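PDB 6M6U: toxin-antitoxin system antitoxin MntA family from Shewanella oneidensis MR-1, which neutralises the toxin HepT mainly by successively attaching three AMP groups from ATP to a tyrosine of it, using magnesium. Local coordinates for residues 8-13 / 21-26; 85-90 / 105-110. The protein carries 2 engineered substitutions. All coordinates share one frame; numbering follows the deposited sequence.

Interaction 1: 8-13 / 21-26; sequences KIIKLL and QLIYLF
Ile9 and Leu13, two of the helix residues that meet strand 21-26, are joined by a backbone hydrogen bond from Leu13 N to Ile9 O (3.2 Å). This helical turn puts both side chains toward the strand. The contact is helix-on-sheet packing in the nucleotidyltransferase fold of the polymerase beta family. Helix 8-13 and the strand run roughly antiparallel, at 142°, with their axes 10.1 Å apart. No hydrogen bond crosses between them, and the interface is apolar.

Ile23 is the central residue on the strand. It turns CG1 away from its carbonyl carbon, and the chain then continues extended. This carries CD1 out to the helix. There it meets Leu13 CD1 at 3.7 Å and Leu13 CB at 3.9 Å. The end of the isoleucine therefore lies against both the base and one branch of the leucine. The two side chains meet at a slant. Leu13 CD1 also touches the other branch of Ile23, with CG2 at 3.9 Å. The Ile23 methyl CD1 further packs on the helix backbone, 4.0 Å from Ile10 CA.

Helix 52-66 packs against the same helix residues: Leu13 touches Leu58, and Ile9 touches Leu66. Tyr24 points away from helix 8-13, and its OH is hydrogen-bonded to Asp100 OD1. A classic beta bulge at Gln21 and Leu22, opposite Leu45 of the adjacent strand, precedes Ile23.

Toward the active site, the Leu25 side chain is about 6 Å from that of Glu41, an engineered residue at a magnesium-binding position. With CG opposite the backbone N (chi1 -170°) and a turn at chi2 (69°), Leu25 brings CD1 back to the helix, where it meets Ile9 CD1 loosely at 4.5 Å.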
ATOM      1  N   LYS E   8     -11.435  10.330  27.100  1.00 45.71           N
ATOM      2  CA  LYS E   8     -12.078   9.305  26.290  1.00 49.29           C
ATOM      3  C   LYS E   8     -11.158   8.104  26.106  1.00 49.01           C
ATOM      4  O   LYS E   8     -11.610   6.955  26.162  1.00 48.36           O
ATOM      5  CB  LYS E   8     -12.484   9.894  24.939  1.00 51.82           C
ATOM      6  CG  LYS E   8     -13.567   9.125  24.209  1.00 61.39           C
ATOM      7  CD  LYS E   8     -13.809   9.709  22.811  1.00 68.09           C
ATOM      8  CE  LYS E   8     -14.231  11.171  22.873  1.00 68.99           C
ATOM      9  NZ  LYS E   8     -14.651  11.687  21.539  1.00 70.18           N
ATOM     10  N   ILE E   9      -9.863   8.358  25.889  1.00 47.93           N
ATOM     11  CA  ILE E   9      -8.884   7.280  25.787  1.00 44.24           C
ATOM     12  C   ILE E   9      -8.865   6.457  27.068  1.00 44.38           C
ATOM     13  O   ILE E   9      -8.880   5.220  27.035  1.00 47.88           O
ATOM     14  CB  ILE E   9      -7.489   7.853  25.477  1.00 40.39           C
ATOM     15  CG1 ILE E   9      -7.429   8.359  24.037  1.00 42.80           C
ATOM     16  CG2 ILE E   9      -6.403   6.807  25.759  1.00 30.13           C
ATOM     17  CD1 ILE E   9      -6.105   8.981  23.656  1.00 44.23           C
ATOM     18  N   ILE E  10      -8.828   7.135  28.215  1.00 42.64           N
ATOM     19  CA  ILE E  10      -8.722   6.439  29.493  1.00 45.08           C
ATOM     20  C   ILE E  10      -9.953   5.573  29.733  1.00 47.24           C
ATOM     21  O   ILE E  10      -9.843   4.393  30.093  1.00 49.60           O
ATOM     22  CB  ILE E  10      -8.502   7.450  30.634  1.00 42.57           C
ATOM     23  CG1 ILE E  10      -7.134   8.117  30.474  1.00 43.60           C
ATOM     24  CG2 ILE E  10      -8.632   6.768  31.998  1.00 36.27           C
ATOM     25  CD1 ILE E  10      -6.955   9.367  31.309  1.00 49.58           C
ATOM     26  N   LYS E  11     -11.143   6.138  29.521  1.00 48.14           N
ATOM     27  CA  LYS E  11     -12.366   5.389  29.794  1.00 51.48           C
ATOM     28  C   LYS E  11     -12.471   4.157  28.903  1.00 49.60           C
ATOM     29  O   LYS E  11     -12.759   3.055  29.382  1.00 50.40           O
ATOM     30  CB  LYS E  11     -13.593   6.283  29.620  1.00 56.52           C
ATOM     31  CG  LYS E  11     -14.895   5.507  29.734  1.00 61.20           C
ATOM     32  CD  LYS E  11     -16.117   6.404  29.786  1.00 64.27           C
ATOM     33  CE  LYS E  11     -17.379   5.559  29.904  1.00 66.22           C
ATOM     34  NZ  LYS E  11     -17.228   4.515  30.966  1.00 65.77           N
ATOM     35  N   LEU E  12     -12.233   4.327  27.599  1.00 45.02           N
ATOM     36  CA  LEU E  12     -12.345   3.209  26.664  1.00 44.65           C
ATOM     37  C   LEU E  12     -11.423   2.057  27.045  1.00 41.64           C
ATOM     38  O   LEU E  12     -11.832   0.891  27.020  1.00 42.68           O
ATOM     39  CB  LEU E  12     -12.036   3.679  25.246  1.00 46.59           C
ATOM     40  CG  LEU E  12     -13.171   4.416  24.544  1.00 59.82           C
ATOM     41  CD1 LEU E  12     -12.658   5.059  23.262  1.00 62.49           C
ATOM     42  CD2 LEU E  12     -14.304   3.445  24.240  1.00 63.90           C
ATOM     43  N   LEU E  13     -10.171   2.362  27.393  1.00 37.84           N
ATOM     44  CA  LEU E  13      -9.233   1.300  27.746  1.00 42.11           C
ATOM     45  C   LEU E  13      -9.577   0.686  29.099  1.00 42.51           C
ATOM     46  O   LEU E  13      -9.522  -0.538  29.260  1.00 50.99           O
ATOM     47  CB  LEU E  13      -7.801   1.834  27.743  1.00 42.74           C
ATOM     48  CG  LEU E  13      -7.293   2.384  26.407  1.00 41.93           C
ATOM     49  CD1 LEU E  13      -5.925   3.028  26.583  1.00 45.44           C
ATOM     50  CD2 LEU E  13      -7.243   1.288  25.347  1.00 36.87           C
ATOM     51  N   GLN E  21      -3.070  -1.517  34.140  1.00 44.16           N
ATOM     52  CA  GLN E  21      -2.149  -0.947  35.117  1.00 47.27           C
ATOM     53  C   GLN E  21      -1.545   0.375  34.677  1.00 46.86           C
ATOM     54  O   GLN E  21      -1.315   1.244  35.520  1.00 50.52           O
ATOM     55  CB  GLN E  21      -1.021  -1.947  35.430  1.00 50.78           C
ATOM     56  CG  GLN E  21      -1.497  -3.217  36.115  1.00 57.94           C
ATOM     57  CD  GLN E  21      -0.457  -4.322  36.093  1.00 64.11           C
ATOM     58  OE1 GLN E  21       0.565  -4.216  35.414  1.00 68.98           O
ATOM     59  NE2 GLN E  21      -0.717  -5.393  36.831  1.00 65.71           N
ATOM     60  N   LEU E  22      -1.266   0.549  33.386  1.00 42.57           N
ATOM     61  CA  LEU E  22      -0.606   1.753  32.906  1.00 43.04           C
ATOM     62  C   LEU E  22      -1.153   2.118  31.537  1.00 44.01           C
ATOM     63  O   LEU E  22      -1.335   1.243  30.687  1.00 45.25           O
ATOM     64  CB  LEU E  22       0.920   1.560  32.826  1.00 38.90           C
ATOM     65  CG  LEU E  22       1.681   1.369  34.144  1.00 37.54           C
ATOM     66  CD1 LEU E  22       3.063   0.780  33.900  1.00 43.24           C
ATOM     67  CD2 LEU E  22       1.793   2.673  34.929  1.00 32.03           C
ATOM     68  N   ILE E  23      -1.424   3.407  31.331  1.00 49.17           N
ATOM     69  CA  ILE E  23      -1.746   3.960  30.017  1.00 43.47           C
ATOM     70  C   ILE E  23      -0.731   5.050  29.705  1.00 37.14           C
ATOM     71  O   ILE E  23      -0.522   5.957  30.521  1.00 36.42           O
ATOM     72  CB  ILE E  23      -3.173   4.538  29.955  1.00 45.06           C
ATOM     73  CG1 ILE E  23      -4.224   3.463  30.226  1.00 42.48           C
ATOM     74  CG2 ILE E  23      -3.424   5.181  28.602  1.00 42.40           C
ATOM     75  CD1 ILE E  23      -5.640   3.986  30.165  1.00 33.77           C
ATOM     76  N   TYR E  24      -0.108   4.965  28.533  1.00 33.31           N
ATOM     77  CA  TYR E  24       0.794   6.000  28.046  1.00 36.50           C
ATOM     78  C   TYR E  24       0.355   6.463  26.674  1.00 38.47           C
ATOM     79  O   TYR E  24      -0.005   5.650  25.815  1.00 39.25           O
ATOM     80  CB  TYR E  24       2.247   5.527  27.923  1.00 39.29           C
ATOM     81  CG  TYR E  24       2.901   5.149  29.218  1.00 46.40           C
ATOM     82  CD1 TYR E  24       3.398   6.118  30.075  1.00 45.89           C
ATOM     83  CD2 TYR E  24       3.037   3.819  29.575  1.00 47.60           C
ATOM     84  CE1 TYR E  24       4.001   5.768  31.261  1.00 48.13           C
ATOM     85  CE2 TYR E  24       3.637   3.462  30.751  1.00 51.65           C
ATOM     86  CZ  TYR E  24       4.115   4.438  31.594  1.00 51.89           C
ATOM     87  OH  TYR E  24       4.716   4.072  32.774  1.00 59.58           O
ATOM     88  N   LEU E  25       0.402   7.772  26.480  1.00 36.19           N
ATOM     89  CA  LEU E  25       0.421   8.358  25.153  1.00 43.26           C
ATOM     90  C   LEU E  25       1.882   8.586  24.791  1.00 44.43           C
ATOM     91  O   LEU E  25       2.652   9.093  25.613  1.00 45.85           O
ATOM     92  CB  LEU E  25      -0.366   9.670  25.144  1.00 42.94           C
ATOM     93  CG  LEU E  25      -0.693  10.359  23.825  1.00 48.20           C
ATOM     94  CD1 LEU E  25      -1.710   9.549  23.019  1.00 48.29           C
ATOM     95  CD2 LEU E  25      -1.209  11.762  24.114  1.00 49.01           C
ATOM     96  N   PHE E  26       2.282   8.169  23.591  1.00 40.61           N
ATOM     97  CA  PHE E  26       3.662   8.372  23.168  1.00 39.03           C
ATOM     98  C   PHE E  26       3.667   8.758  21.693  1.00 45.92           C
ATOM     99  O   PHE E  26       2.618   8.968  21.076  1.00 53.60           O
ATOM    100  CB  PHE E  26       4.531   7.137  23.469  1.00 40.37           C
ATOM    101  CG  PHE E  26       4.229   5.928  22.610  1.00 37.49           C
ATOM    102  CD1 PHE E  26       5.093   5.558  21.587  1.00 35.11           C
ATOM    103  CD2 PHE E  26       3.107   5.141  22.850  1.00 32.99           C
ATOM    104  CE1 PHE E  26       4.834   4.443  20.797  1.00 38.55           C
ATOM    105  CE2 PHE E  26       2.838   4.023  22.065  1.00 35.41           C
ATOM    106  CZ  PHE E  26       3.707   3.674  21.035  1.00 38.36           C
TER

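Interaction 2: 85-90 / 105-110; sequences QVVTQG and VKTISM
The chi1 of Val87 (162°) turns CG1 opposite the backbone N and CG2 opposite the carbonyl carbon, which splits the two methyls between two residues of helix 105-110. CG2 goes to Thr107 and CG1 to Ile108. The Val87 and Thr107 side chains meet tip to tip, with Val87 CG2 3.7 Å from Thr107 CB and 3.8 Å from Thr107 CG2. The threonine hydroxyl is hydrogen-bonded to Phe103 O, one turn earlier in its own helix. This ties the polar end to the helix backbone.

This is helix-on-helix packing, of the last turn of helix 80-89 on the long helix 97-125, which begins just after strand 91-94. The long helix is important for binding the toxin HepT, and a HepT chain borders the contact. Asn55 of that HepT chain packs on Ile108, and its Arg59 NE makes a weak hydrogen bond to Val87 O.

On the other branch, Ile108 comes in at an angle to Val87. Its chi1 of -59° directs the extended arm to the valine, bringing CG1 and CD1 of Ile108 each to 3.9 Å from Val87 CG1.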
ATOM      1  N   GLN E  85      11.245   3.771  24.331  1.00 39.17           N
ATOM      2  CA  GLN E  85      10.665   4.989  23.768  1.00 41.34           C
ATOM      3  C   GLN E  85       9.477   5.461  24.598  1.00 39.87           C
ATOM      4  O   GLN E  85       9.363   6.650  24.922  1.00 37.83           O
ATOM      5  CB  GLN E  85      10.248   4.765  22.314  1.00 43.04           C
ATOM      6  CG  GLN E  85       9.669   6.029  21.672  1.00 50.93           C
ATOM      7  CD  GLN E  85       9.057   5.795  20.295  1.00 52.83           C
ATOM      8  OE1 GLN E  85       9.238   4.743  19.679  1.00 53.98           O
ATOM      9  NE2 GLN E  85       8.325   6.788  19.808  1.00 57.59           N
ATOM     10  N   VAL E  86       8.577   4.536  24.954  1.00 37.88           N
ATOM     11  CA  VAL E  86       7.453   4.874  25.827  1.00 37.17           C
ATOM     12  C   VAL E  86       7.956   5.476  27.133  1.00 41.14           C
ATOM     13  O   VAL E  86       7.452   6.503  27.597  1.00 39.22           O
ATOM     14  CB  VAL E  86       6.583   3.631  26.087  1.00 35.05           C
ATOM     15  CG1 VAL E  86       5.533   3.926  27.151  1.00 30.29           C
ATOM     16  CG2 VAL E  86       5.929   3.169  24.793  1.00 32.76           C
ATOM     17  N   VAL E  87       8.968   4.844  27.738  1.00 39.54           N
ATOM     18  CA  VAL E  87       9.515   5.328  29.005  1.00 43.04           C
ATOM     19  C   VAL E  87      10.157   6.699  28.827  1.00 50.25           C
ATOM     20  O   VAL E  87      10.107   7.549  29.727  1.00 53.49           O
ATOM     21  CB  VAL E  87      10.520   4.303  29.571  1.00 43.27           C
ATOM     22  CG1 VAL E  87      11.410   4.941  30.616  1.00 35.81           C
ATOM     23  CG2 VAL E  87       9.790   3.107  30.158  1.00 40.89           C
ATOM     24  N   THR E  88      10.770   6.937  27.669  1.00 54.01           N
ATOM     25  CA  THR E  88      11.505   8.177  27.439  1.00 54.94           C
ATOM     26  C   THR E  88      10.567   9.343  27.136  1.00 55.40           C
ATOM     27  O   THR E  88      10.569  10.356  27.843  1.00 59.71           O
ATOM     28  CB  THR E  88      12.503   7.978  26.295  1.00 56.15           C
ATOM     29  OG1 THR E  88      13.551   7.105  26.726  1.00 55.50           O
ATOM     30  CG2 THR E  88      13.097   9.309  25.849  1.00 58.32           C
ATOM     31  N   GLN E  89       9.758   9.214  26.086  1.00 51.64           N
ATOM     32  CA  GLN E  89       8.932  10.303  25.585  1.00 52.67           C
ATOM     33  C   GLN E  89       7.468  10.181  25.978  1.00 52.60           C
ATOM     34  O   GLN E  89       6.674  11.054  25.618  1.00 60.23           O
ATOM     35  CB  GLN E  89       9.022  10.362  24.063  1.00 57.58           C
ATOM     36  CG  GLN E  89       8.200   9.267  23.416  1.00 63.20           C
ATOM     37  CD  GLN E  89       8.155   9.366  21.917  1.00 67.30           C
ATOM     38  OE1 GLN E  89       7.583   8.507  21.249  1.00 67.82           O
ATOM     39  NE2 GLN E  89       8.761  10.415  21.373  1.00 72.05           N
ATOM     40  N   GLY E  90       7.087   9.124  26.686  1.00 46.10           N
ATOM     41  CA  GLY E  90       5.682   8.880  26.930  1.00 42.42           C
ATOM     42  C   GLY E  90       5.102   9.814  27.973  1.00 46.53           C
ATOM     43  O   GLY E  90       5.803  10.354  28.829  1.00 50.42           O
ATOM     44  N   VAL E 105      12.163   1.378  35.500  1.00 45.32           N
ATOM     45  CA  VAL E 105      13.424   0.809  35.976  1.00 42.16           C
ATOM     46  C   VAL E 105      13.738  -0.491  35.242  1.00 41.39           C
ATOM     47  O   VAL E 105      14.872  -0.719  34.801  1.00 42.48           O
ATOM     48  CB  VAL E 105      13.373   0.599  37.501  1.00 39.16           C
ATOM     49  CG1 VAL E 105      14.308  -0.532  37.919  1.00 41.62           C
ATOM     50  CG2 VAL E 105      13.751   1.875  38.209  1.00 38.85           C
ATOM     51  N   LYS E 106      12.738  -1.366  35.105  1.00 39.81           N
ATOM     52  CA  LYS E 106      12.935  -2.599  34.349  1.00 40.41           C
ATOM     53  C   LYS E 106      13.293  -2.306  32.895  1.00 43.38           C
ATOM     54  O   LYS E 106      14.198  -2.934  32.332  1.00 43.61           O
ATOM     55  CB  LYS E 106      11.679  -3.467  34.430  1.00 41.95           C
ATOM     56  CG  LYS E 106      11.702  -4.684  33.512  1.00 47.99           C
ATOM     57  CD  LYS E 106      10.371  -5.421  33.530  1.00 52.54           C
ATOM     58  CE  LYS E 106      10.237  -6.351  32.329  1.00 59.91           C
ATOM     59  NZ  LYS E 106      10.193  -7.790  32.718  1.00 65.21           N
ATOM     60  N   THR E 107      12.603  -1.342  32.273  1.00 38.87           N
ATOM     61  CA  THR E 107      12.829  -1.052  30.860  1.00 31.85           C
ATOM     62  C   THR E 107      14.227  -0.490  30.621  1.00 33.47           C
ATOM     63  O   THR E 107      14.972  -0.988  29.770  1.00 39.19           O
ATOM     64  CB  THR E 107      11.775  -0.067  30.348  1.00 36.93           C
ATOM     65  OG1 THR E 107      10.471  -0.662  30.414  1.00 39.11           O
ATOM     66  CG2 THR E 107      12.085   0.322  28.913  1.00 31.62           C
ATOM     67  N   ILE E 108      14.597   0.554  31.361  1.00 38.91           N
ATOM     68  CA  ILE E 108      15.873   1.224  31.122  1.00 40.20           C
ATOM     69  C   ILE E 108      17.039   0.274  31.369  1.00 41.98           C
ATOM     70  O   ILE E 108      18.047   0.305  30.651  1.00 47.59           O
ATOM     71  CB  ILE E 108      15.968   2.488  31.993  1.00 40.62           C
ATOM     72  CG1 ILE E 108      14.806   3.433  31.662  1.00 40.06           C
ATOM     73  CG2 ILE E 108      17.315   3.172  31.795  1.00 43.42           C
ATOM     74  CD1 ILE E 108      14.712   4.633  32.573  1.00 37.29           C
ATOM     75  N   SER E 109      16.920  -0.590  32.379  1.00 37.60           N
ATOM     76  CA  SER E 109      17.955  -1.591  32.623  1.00 42.61           C
ATOM     77  C   SER E 109      18.085  -2.550  31.443  1.00 41.96           C
ATOM     78  O   SER E 109      19.187  -2.773  30.930  1.00 48.11           O
ATOM     79  CB  SER E 109      17.644  -2.356  33.907  1.00 45.32           C
ATOM     80  OG  SER E 109      18.603  -3.372  34.122  1.00 56.27           O
ATOM     81  N   MET E 110      16.965  -3.136  31.008  1.00 41.56           N
ATOM     82  CA  MET E 110      16.986  -4.015  29.841  1.00 45.91           C
ATOM     83  C   MET E 110      17.517  -3.294  28.609  1.00 44.12           C
ATOM     84  O   MET E 110      18.222  -3.891  27.785  1.00 43.04           O
ATOM     85  CB  MET E 110      15.586  -4.565  29.562  1.00 46.20           C
ATOM     86  CG  MET E 110      15.081  -5.535  30.613  1.00 55.02           C
ATOM     87  SD  MET E 110      13.468  -6.227  30.221  1.00 61.34           S
ATOM     88  CE  MET E 110      13.867  -7.306  28.844  1.00 65.93           C
TER

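Interaction 1 is complete in the chain before interaction 2 begins, and their centres lie about 17 Å apart. Strand 20-26, an inner strand of the four-stranded sheet, lies between them. Helix 6-16 packs on one face of this strand and helix 80-89 on the other. Helix 97-125 packs on helix 80-89 and also meets the strand through Asp100, the partner of Tyr24 OH. The two contacts touch directly: Tyr24 CD2 is 3.5 Å from Val86 CG1, and the Phe26 ring also packs against Val86. The strand thus has an apolar layer on each face, one toward the N-terminal helix and one toward the helices that border HepT.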